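Local coordinates for Sn-glycerol-3-phosphate ABC transporter substrate-binding protein UspB (Mycobacterium tuberculosis, PDB 4MFI) that serves as the substrate-binding subunit of an ABC transporter and is specific for glycerophosphocholine, which it probably delivers to the membrane permease for import, at residues P38-S43 against V94-L99; S43-Q48 against L71-K76. All blocks are in the same frame, centred on the assembly; numbering follows the deposited sequence.

Interaction 1: residues P38-S43 against V94-L99; sequences PIDFWS and VPDVVL
Trp42 lies with its indole against Pro95, in the loop leading into strand 97-99, and this contact accounts for much of the surface buried between residues 38-43 and 94-99; Val97, on the other face of the sheet, follows Trp42 in buried area. Pro95 CB stands 3.4 Å from the centroid of the Trp42 five-membered ring, only 10° off the ring normal, a CH-pi contact over the face, while CG and CD of the proline run on across the six-membered ring. Trp42 CG is turned beside its own backbone N (chi1 -73°), which lays the indole back over the proline; Lys84 of helix 78-88 adds a cation-pi contact. On the opposite face Val97 CG1 meets Phe41 CD1 at 3.7 Å and Val97 CG2 reaches Ile39 CG2; Leu309 of strand 307-310 packs against both Phe41 and Val97.

Between these two apolar layers runs the parallel hydrogen bonding. Trp42 N donates to Val97 O at 2.9 Å, and Leu99 N returns the bond to Trp42 O. At the start of the pairing Asp40 O accepts twice: Asp96 N lies 2.9 Å from it in the carbonyl plane, on a lone pair, though its N-H bond is clearly bent, and Val97 N, tilted from that plane, makes the straighter bond.

Asp96 replaces a backbone acceptor with its side chain. Its OD2 takes the N-H of Asp40 at 2.9 Å in an almost straight bond (178°), on the anti side and somewhat out of the carboxylate plane. Asp40 OD2 and Asp96 OD2 are 4.0 Å apart, yet Lys33 forms a salt bridge to each, and Arg319 holds Asp96 OD1. The lysine and arginine would be expected to offset the repulsion between the two carboxylates and to favour their ionised forms.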
ATOM      1  N   PRO A  38     -23.444  -8.333  18.969  1.00 21.31           N
ATOM      2  CA  PRO A  38     -23.184  -7.889  17.594  1.00 19.73           C
ATOM      3  C   PRO A  38     -21.751  -8.149  17.157  1.00 17.75           C
ATOM      4  O   PRO A  38     -20.847  -8.256  17.996  1.00 19.00           O
ATOM      5  CB  PRO A  38     -23.431  -6.379  17.662  1.00 21.24           C
ATOM      6  CG  PRO A  38     -24.358  -6.196  18.817  1.00 24.12           C
ATOM      7  CD  PRO A  38     -23.955  -7.242  19.818  1.00 23.47           C
ATOM      8  N   ILE A  39     -21.556  -8.259  15.847  1.00 14.44           N
ATOM      9  CA  ILE A  39     -20.224  -8.310  15.262  1.00 12.50           C
ATOM     10  C   ILE A  39     -19.521  -6.972  15.502  1.00 12.83           C
ATOM     11  O   ILE A  39     -19.999  -5.929  15.048  1.00 13.92           O
ATOM     12  CB  ILE A  39     -20.307  -8.587  13.748  1.00 12.47           C
ATOM     13  CG1 ILE A  39     -20.947  -9.958  13.499  1.00 12.95           C
ATOM     14  CG2 ILE A  39     -18.925  -8.506  13.100  1.00 14.43           C
ATOM     15  CD1 ILE A  39     -21.339 -10.212  12.049  1.00 13.96           C
ATOM     16  N   ASP A  40     -18.401  -6.999  16.223  1.00 11.81           N
ATOM     17  CA  ASP A  40     -17.654  -5.779  16.523  1.00 11.82           C
ATOM     18  C   ASP A  40     -16.587  -5.551  15.457  1.00  9.90           C
ATOM     19  O   ASP A  40     -15.652  -6.345  15.319  1.00 10.67           O
ATOM     20  CB  ASP A  40     -17.026  -5.856  17.924  1.00 13.05           C
ATOM     21  CG  ASP A  40     -18.065  -5.789  19.043  1.00 16.50           C
ATOM     22  OD1 ASP A  40     -18.992  -4.952  18.955  1.00 18.73           O
ATOM     23  OD2 ASP A  40     -17.969  -6.581  20.011  1.00 19.61           O
ATOM     24  N   PHE A  41     -16.755  -4.481  14.684  1.00 10.19           N
ATOM     25  CA  PHE A  41     -15.863  -4.142  13.578  1.00  9.20           C
ATOM     26  C   PHE A  41     -15.019  -2.939  13.991  1.00 10.45           C
ATOM     27  O   PHE A  41     -15.529  -1.822  14.118  1.00 11.51           O
ATOM     28  CB  PHE A  41     -16.694  -3.842  12.321  1.00 11.03           C
ATOM     29  CG  PHE A  41     -15.896  -3.335  11.149  1.00 10.75           C
ATOM     30  CD1 PHE A  41     -14.544  -3.639  11.007  1.00 11.23           C
ATOM     31  CD2 PHE A  41     -16.505  -2.543  10.185  1.00 11.21           C
ATOM     32  CE1 PHE A  41     -13.815  -3.156   9.927  1.00 12.68           C
ATOM     33  CE2 PHE A  41     -15.785  -2.062   9.096  1.00 11.61           C
ATOM     34  CZ  PHE A  41     -14.440  -2.372   8.967  1.00 12.97           C
ATOM     35  N   TRP A  42     -13.732  -3.186  14.218  1.00 10.54           N
ATOM     36  CA  TRP A  42     -12.796  -2.140  14.620  1.00 10.03           C
ATOM     37  C   TRP A  42     -12.101  -1.539  13.411  1.00  9.79           C
ATOM     38  O   TRP A  42     -11.314  -2.209  12.734  1.00 10.19           O
ATOM     39  CB  TRP A  42     -11.740  -2.699  15.572  1.00 10.41           C
ATOM     40  CG  TRP A  42     -12.245  -2.999  16.951  1.00  9.90           C
ATOM     41  CD1 TRP A  42     -13.548  -3.120  17.351  1.00 12.04           C
ATOM     42  CD2 TRP A  42     -11.446  -3.210  18.119  1.00 11.75           C
ATOM     43  NE1 TRP A  42     -13.604  -3.397  18.697  1.00 13.26           N
ATOM     44  CE2 TRP A  42     -12.326  -3.458  19.192  1.00 13.22           C
ATOM     45  CE3 TRP A  42     -10.068  -3.215  18.362  1.00 13.46           C
ATOM     46  CZ2 TRP A  42     -11.872  -3.716  20.487  1.00 15.47           C
ATOM     47  CZ3 TRP A  42      -9.621  -3.469  19.649  1.00 14.89           C
ATOM     48  CH2 TRP A  42     -10.519  -3.713  20.693  1.00 15.44           C
ATOM     49  N   SER A  43     -12.393  -0.271  13.147  1.00  9.23           N
ATOM     50  CA  SER A  43     -11.833   0.429  11.999  1.00  9.70           C
ATOM     51  C   SER A  43     -11.288   1.800  12.394  1.00 11.44           C
ATOM     52  O   SER A  43     -11.739   2.401  13.374  1.00 13.76           O
ATOM     53  CB  SER A  43     -12.910   0.600  10.925  1.00 10.83           C
ATOM     54  OG  SER A  43     -12.411   1.315   9.809  1.00 12.08           O
ATOM     55  N   VAL A  94     -12.156  -8.743  22.405  1.00 18.91           N
ATOM     56  CA  VAL A  94     -11.487  -8.515  21.134  1.00 16.03           C
ATOM     57  C   VAL A  94     -12.528  -8.195  20.072  1.00 14.12           C
ATOM     58  O   VAL A  94     -13.707  -8.522  20.233  1.00 16.31           O
ATOM     59  CB  VAL A  94     -10.664  -9.754  20.698  1.00 15.67           C
ATOM     60  CG1 VAL A  94      -9.470  -9.961  21.629  1.00 18.82           C
ATOM     61  CG2 VAL A  94     -11.542 -10.993  20.645  1.00 15.90           C
ATOM     62  N   PRO A  95     -12.105  -7.537  18.985  1.00 12.47           N
ATOM     63  CA  PRO A  95     -13.021  -7.327  17.861  1.00 12.08           C
ATOM     64  C   PRO A  95     -13.327  -8.648  17.170  1.00 11.05           C
ATOM     65  O   PRO A  95     -12.568  -9.612  17.319  1.00 11.73           O
ATOM     66  CB  PRO A  95     -12.215  -6.428  16.921  1.00 12.35           C
ATOM     67  CG  PRO A  95     -10.772  -6.709  17.266  1.00 12.05           C
ATOM     68  CD  PRO A  95     -10.786  -6.919  18.756  1.00 12.38           C
ATOM     69  N   ASP A  96     -14.424  -8.697  16.425  1.00 10.57           N
ATOM     70  CA  ASP A  96     -14.676  -9.819  15.525  1.00  9.79           C
ATOM     71  C   ASP A  96     -13.969  -9.621  14.195  1.00  9.22           C
ATOM     72  O   ASP A  96     -13.535 -10.588  13.554  1.00  9.01           O
ATOM     73  CB  ASP A  96     -16.174  -9.981  15.284  1.00 10.74           C
ATOM     74  CG  ASP A  96     -16.908 -10.390  16.532  1.00 11.57           C
ATOM     75  OD1 ASP A  96     -16.999 -11.608  16.799  1.00 13.05           O
ATOM     76  OD2 ASP A  96     -17.376  -9.489  17.260  1.00 12.41           O
ATOM     77  N   VAL A  97     -13.869  -8.357  13.785  1.00  8.90           N
ATOM     78  CA  VAL A  97     -13.251  -7.974  12.516  1.00  7.79           C
ATOM     79  C   VAL A  97     -12.366  -6.778  12.811  1.00  8.71           C
ATOM     80  O   VAL A  97     -12.823  -5.799  13.406  1.00  9.37           O
ATOM     81  CB  VAL A  97     -14.317  -7.593  11.461  1.00  8.00           C
ATOM     82  CG1 VAL A  97     -13.655  -7.097  10.178  1.00  9.58           C
ATOM     83  CG2 VAL A  97     -15.228  -8.781  11.171  1.00  9.69           C
ATOM     84  N   VAL A  98     -11.097  -6.860  12.431  1.00  7.45           N
ATOM     85  CA  VAL A  98     -10.154  -5.789  12.738  1.00  7.95           C
ATOM     86  C   VAL A  98      -9.347  -5.368  11.512  1.00  6.97           C
ATOM     87  O   VAL A  98      -8.893  -6.207  10.724  1.00  7.34           O
ATOM     88  CB  VAL A  98      -9.220  -6.157  13.934  1.00  8.34           C
ATOM     89  CG1 VAL A  98      -8.370  -7.392  13.614  1.00  8.47           C
ATOM     90  CG2 VAL A  98      -8.348  -4.977  14.331  1.00 10.06           C
ATOM     91  N   LEU A  99      -9.189  -4.058  11.346  1.00  7.74           N
ATOM     92  CA  LEU A  99      -8.452  -3.489  10.224  1.00  8.23           C
ATOM     93  C   LEU A  99      -6.951  -3.418  10.538  1.00  7.32           C
ATOM     94  O   LEU A  99      -6.527  -2.667  11.423  1.00  9.48           O
ATOM     95  CB  LEU A  99      -8.994  -2.094   9.923  1.00 10.18           C
ATOM     96  CG  LEU A  99      -8.430  -1.359   8.706  1.00 10.55           C
ATOM     97  CD1 LEU A  99      -8.757  -2.134   7.435  1.00 11.57           C
ATOM     98  CD2 LEU A  99      -8.996   0.049   8.624  1.00 14.76           C
TER
HETATM   99  O   HOH W   1     -15.104  -6.357  21.580  1.00 37.90           O

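Interaction 2: residues S43-Q48 against L71-K76; sequences SSHPGQ and LIDAGK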
ATOM      1  N   SER A  43     -12.393  -0.271  13.147  1.00  9.23           N
ATOM      2  CA  SER A  43     -11.833   0.429  11.999  1.00  9.70           C
ATOM      3  C   SER A  43     -11.288   1.800  12.394  1.00 11.44           C
ATOM      4  O   SER A  43     -11.739   2.401  13.374  1.00 13.76           O
ATOM      5  CB  SER A  43     -12.910   0.600  10.925  1.00 10.83           C
ATOM      6  OG  SER A  43     -12.411   1.315   9.809  1.00 12.08           O
ATOM      7  N   SER A  44     -10.315   2.282  11.631  1.00 10.88           N
ATOM      8  CA  SER A  44      -9.836   3.652  11.772  1.00 12.17           C
ATOM      9  C   SER A  44     -10.530   4.567  10.766  1.00 11.17           C
ATOM     10  O   SER A  44     -10.221   5.755  10.682  1.00 12.59           O
ATOM     11  CB  SER A  44      -8.325   3.708  11.562  1.00 14.42           C
ATOM     12  OG  SER A  44      -7.979   3.105  10.327  1.00 16.00           O
ATOM     13  N   HIS A  45     -11.474   4.006  10.015  1.00 11.98           N
ATOM     14  CA  HIS A  45     -12.199   4.755   8.990  1.00 12.08           C
ATOM     15  C   HIS A  45     -11.240   5.422   8.003  1.00 11.82           C
ATOM     16  O   HIS A  45     -11.287   6.643   7.824  1.00 13.48           O
ATOM     17  CB  HIS A  45     -13.102   5.826   9.621  1.00 14.15           C
ATOM     18  CG  HIS A  45     -13.835   5.370  10.847  1.00 14.68           C
ATOM     19  ND1 HIS A  45     -14.632   4.245  10.867  1.00 17.28           N
ATOM     20  CD2 HIS A  45     -13.899   5.897  12.093  1.00 16.31           C
ATOM     21  CE1 HIS A  45     -15.149   4.095  12.075  1.00 17.61           C
ATOM     22  NE2 HIS A  45     -14.724   5.087  12.837  1.00 19.13           N
ATOM     23  N   PRO A  46     -10.374   4.631   7.354  1.00 11.96           N
ATOM     24  CA  PRO A  46      -9.341   5.228   6.500  1.00 12.20           C
ATOM     25  C   PRO A  46      -9.948   6.028   5.351  1.00 13.90           C
ATOM     26  O   PRO A  46     -10.971   5.629   4.786  1.00 14.01           O
ATOM     27  CB  PRO A  46      -8.577   4.012   5.969  1.00 13.29           C
ATOM     28  CG  PRO A  46      -9.581   2.895   6.006  1.00 12.15           C
ATOM     29  CD  PRO A  46     -10.393   3.160   7.251  1.00 11.75           C
ATOM     30  N   GLY A  47      -9.332   7.156   5.017  1.00 16.24           N
ATOM     31  CA  GLY A  47      -9.886   8.025   3.997  1.00 17.09           C
ATOM     32  C   GLY A  47     -11.194   8.663   4.426  1.00 17.75           C
ATOM     33  O   GLY A  47     -12.046   8.955   3.584  1.00 20.07           O
ATOM     34  N   GLN A  48     -11.351   8.867   5.735  1.00 17.34           N
ATOM     35  CA  GLN A  48     -12.547   9.490   6.319  1.00 18.79           C
ATOM     36  C   GLN A  48     -13.818   8.781   5.875  1.00 17.78           C
ATOM     37  O   GLN A  48     -14.768   9.415   5.400  1.00 18.82           O
ATOM     38  CB  GLN A  48     -12.628  10.970   5.954  1.00 24.12           C
ATOM     39  CG  GLN A  48     -11.436  11.784   6.405  1.00 31.32           C
ATOM     40  CD  GLN A  48     -11.709  13.270   6.313  1.00 40.87           C
ATOM     41  OE1 GLN A  48     -12.778  13.738   6.704  1.00 45.71           O
ATOM     42  NE2 GLN A  48     -10.748  14.019   5.782  1.00 44.72           N
ATOM     43  N   LEU A  71     -19.987  -0.633  14.484  1.00 13.32           N
ATOM     44  CA  LEU A  71     -18.797   0.037  13.974  1.00 13.90           C
ATOM     45  C   LEU A  71     -18.114   0.768  15.119  1.00 14.54           C
ATOM     46  O   LEU A  71     -18.689   1.676  15.723  1.00 17.01           O
ATOM     47  CB  LEU A  71     -19.166   1.019  12.861  1.00 14.33           C
ATOM     48  CG  LEU A  71     -18.002   1.759  12.189  1.00 14.19           C
ATOM     49  CD1 LEU A  71     -17.076   0.776  11.491  1.00 14.99           C
ATOM     50  CD2 LEU A  71     -18.518   2.798  11.200  1.00 14.97           C
ATOM     51  N   ILE A  72     -16.892   0.349  15.428  1.00 14.41           N
ATOM     52  CA  ILE A  72     -16.136   0.913  16.531  1.00 16.45           C
ATOM     53  C   ILE A  72     -15.024   1.791  15.976  1.00 16.02           C
ATOM     54  O   ILE A  72     -14.254   1.339  15.132  1.00 15.94           O
ATOM     55  CB  ILE A  72     -15.487  -0.207  17.367  1.00 18.48           C
ATOM     56  CG1 ILE A  72     -16.545  -1.179  17.889  1.00 22.08           C
ATOM     57  CG2 ILE A  72     -14.674   0.377  18.512  1.00 18.37           C
ATOM     58  CD1 ILE A  72     -17.515  -0.543  18.835  1.00 25.83           C
ATOM     59  N   ASP A  73     -14.945   3.042  16.432  1.00 18.58           N
ATOM     60  CA  ASP A  73     -13.800   3.894  16.110  1.00 20.12           C
ATOM     61  C   ASP A  73     -12.614   3.425  16.946  1.00 18.99           C
ATOM     62  O   ASP A  73     -12.494   3.763  18.129  1.00 20.63           O
ATOM     63  CB  ASP A  73     -14.106   5.370  16.387  1.00 25.35           C
ATOM     64  CG  ASP A  73     -13.050   6.313  15.809  1.00 30.51           C
ATOM     65  OD1 ASP A  73     -11.929   5.852  15.490  1.00 30.45           O
ATOM     66  OD2 ASP A  73     -13.342   7.523  15.677  1.00 34.99           O
ATOM     67  N   ALA A  74     -11.737   2.651  16.319  1.00 16.81           N
ATOM     68  CA  ALA A  74     -10.656   1.980  17.030  1.00 15.80           C
ATOM     69  C   ALA A  74      -9.342   2.753  16.957  1.00 15.38           C
ATOM     70  O   ALA A  74      -8.307   2.282  17.433  1.00 17.27           O
ATOM     71  CB  ALA A  74     -10.475   0.564  16.484  1.00 14.30           C
ATOM     72  N   GLY A  75      -9.372   3.944  16.372  1.00 15.85           N
ATOM     73  CA  GLY A  75      -8.162   4.747  16.299  1.00 18.08           C
ATOM     74  C   GLY A  75      -8.163   5.707  15.130  1.00 16.30           C
ATOM     75  O   GLY A  75      -8.948   5.553  14.198  1.00 18.67           O
ATOM     76  N   LYS A  76      -7.282   6.700  15.176  1.00 16.02           N
ATOM     77  CA  LYS A  76      -7.214   7.687  14.104  1.00 17.47           C
ATOM     78  C   LYS A  76      -6.395   7.178  12.913  1.00 15.48           C
ATOM     79  O   LYS A  76      -6.469   7.729  11.813  1.00 16.56           O
ATOM     80  CB  LYS A  76      -6.644   9.012  14.615  1.00 21.14           C
ATOM     81  CG  LYS A  76      -5.131   9.018  14.759  1.00 26.57           C
ATOM     82  CD  LYS A  76      -4.598  10.410  15.055  1.00 32.30           C
ATOM     83  CE  LYS A  76      -3.092  10.456  14.870  1.00 36.32           C
ATOM     84  NZ  LYS A  76      -2.519  11.777  15.250  1.00 38.38           N
TER
HETATM   85  O   HOH W   2      -8.015   7.126   9.489  1.00 22.94           O
HETATM   86  O   HOH W   3     -10.686   7.600  12.841  1.00 26.29           O
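Ser43 and Asp73 form a parallel beta bridge at the C-terminal ends of strands 39-43 and 69-73, framed by a nearly linear bond (176°) from Ser43 N to Ile72 O and another from Ala74 N to Ser43 O. Just past it segment 43-48 makes an ST turn: the extended torsion of Ser43 (chi1 178°) carries OG round to the N-H of His45, from which it accepts at an OG to His45 N distance of 2.9 Å. That hydroxyl also hydrogen-bonds to Glu53 of helix 50-63, whose other carboxylate oxygen binds His45 ND1, so one glutamate steadies both the turn and the imidazole.

Held this way, the His45 ring spans the end of strand 69-73. Its CE1 edge rests on the branched end of Leu71, 3.7 Å from Leu71 CG, and its NE2 comes within 3.6 Å of Asp73 CB. The Asp73 carboxylate is turned 65° from the ring plane. Its OD1 accepts a weak bond from Gly75 N, two residues on, just after the strand ends.

Beyond the bridge the two segments stay close without pairing. Ser44 CA makes a CA-H...O contact of 3.2 Å with Gly75 O. A water links the two segments, donating to Ser44 O and Lys76 O, each at 2.9 Å.

From the N terminus, strand 39-43 comes first and leads through the turn after Ser43 into helix 50-63. The chain returns as strand 69-73, and interaction 2 closes this smaller loop; the chain then continues through helix 78-88 to strand 97-101, where interaction 1 closes the larger one. Interaction 2 is therefore nested inside interaction 1. Strand 39-43 lies between its two parallel neighbours, and Ser43 belongs to both contacts. The pair illustrates how beta-alpha-beta crossovers build the sheet of a periplasmic-binding-protein-type domain. Side chains also join the two contacts, with Trp42 packing on Ile72 and Ala74, and Phe41 on Leu71.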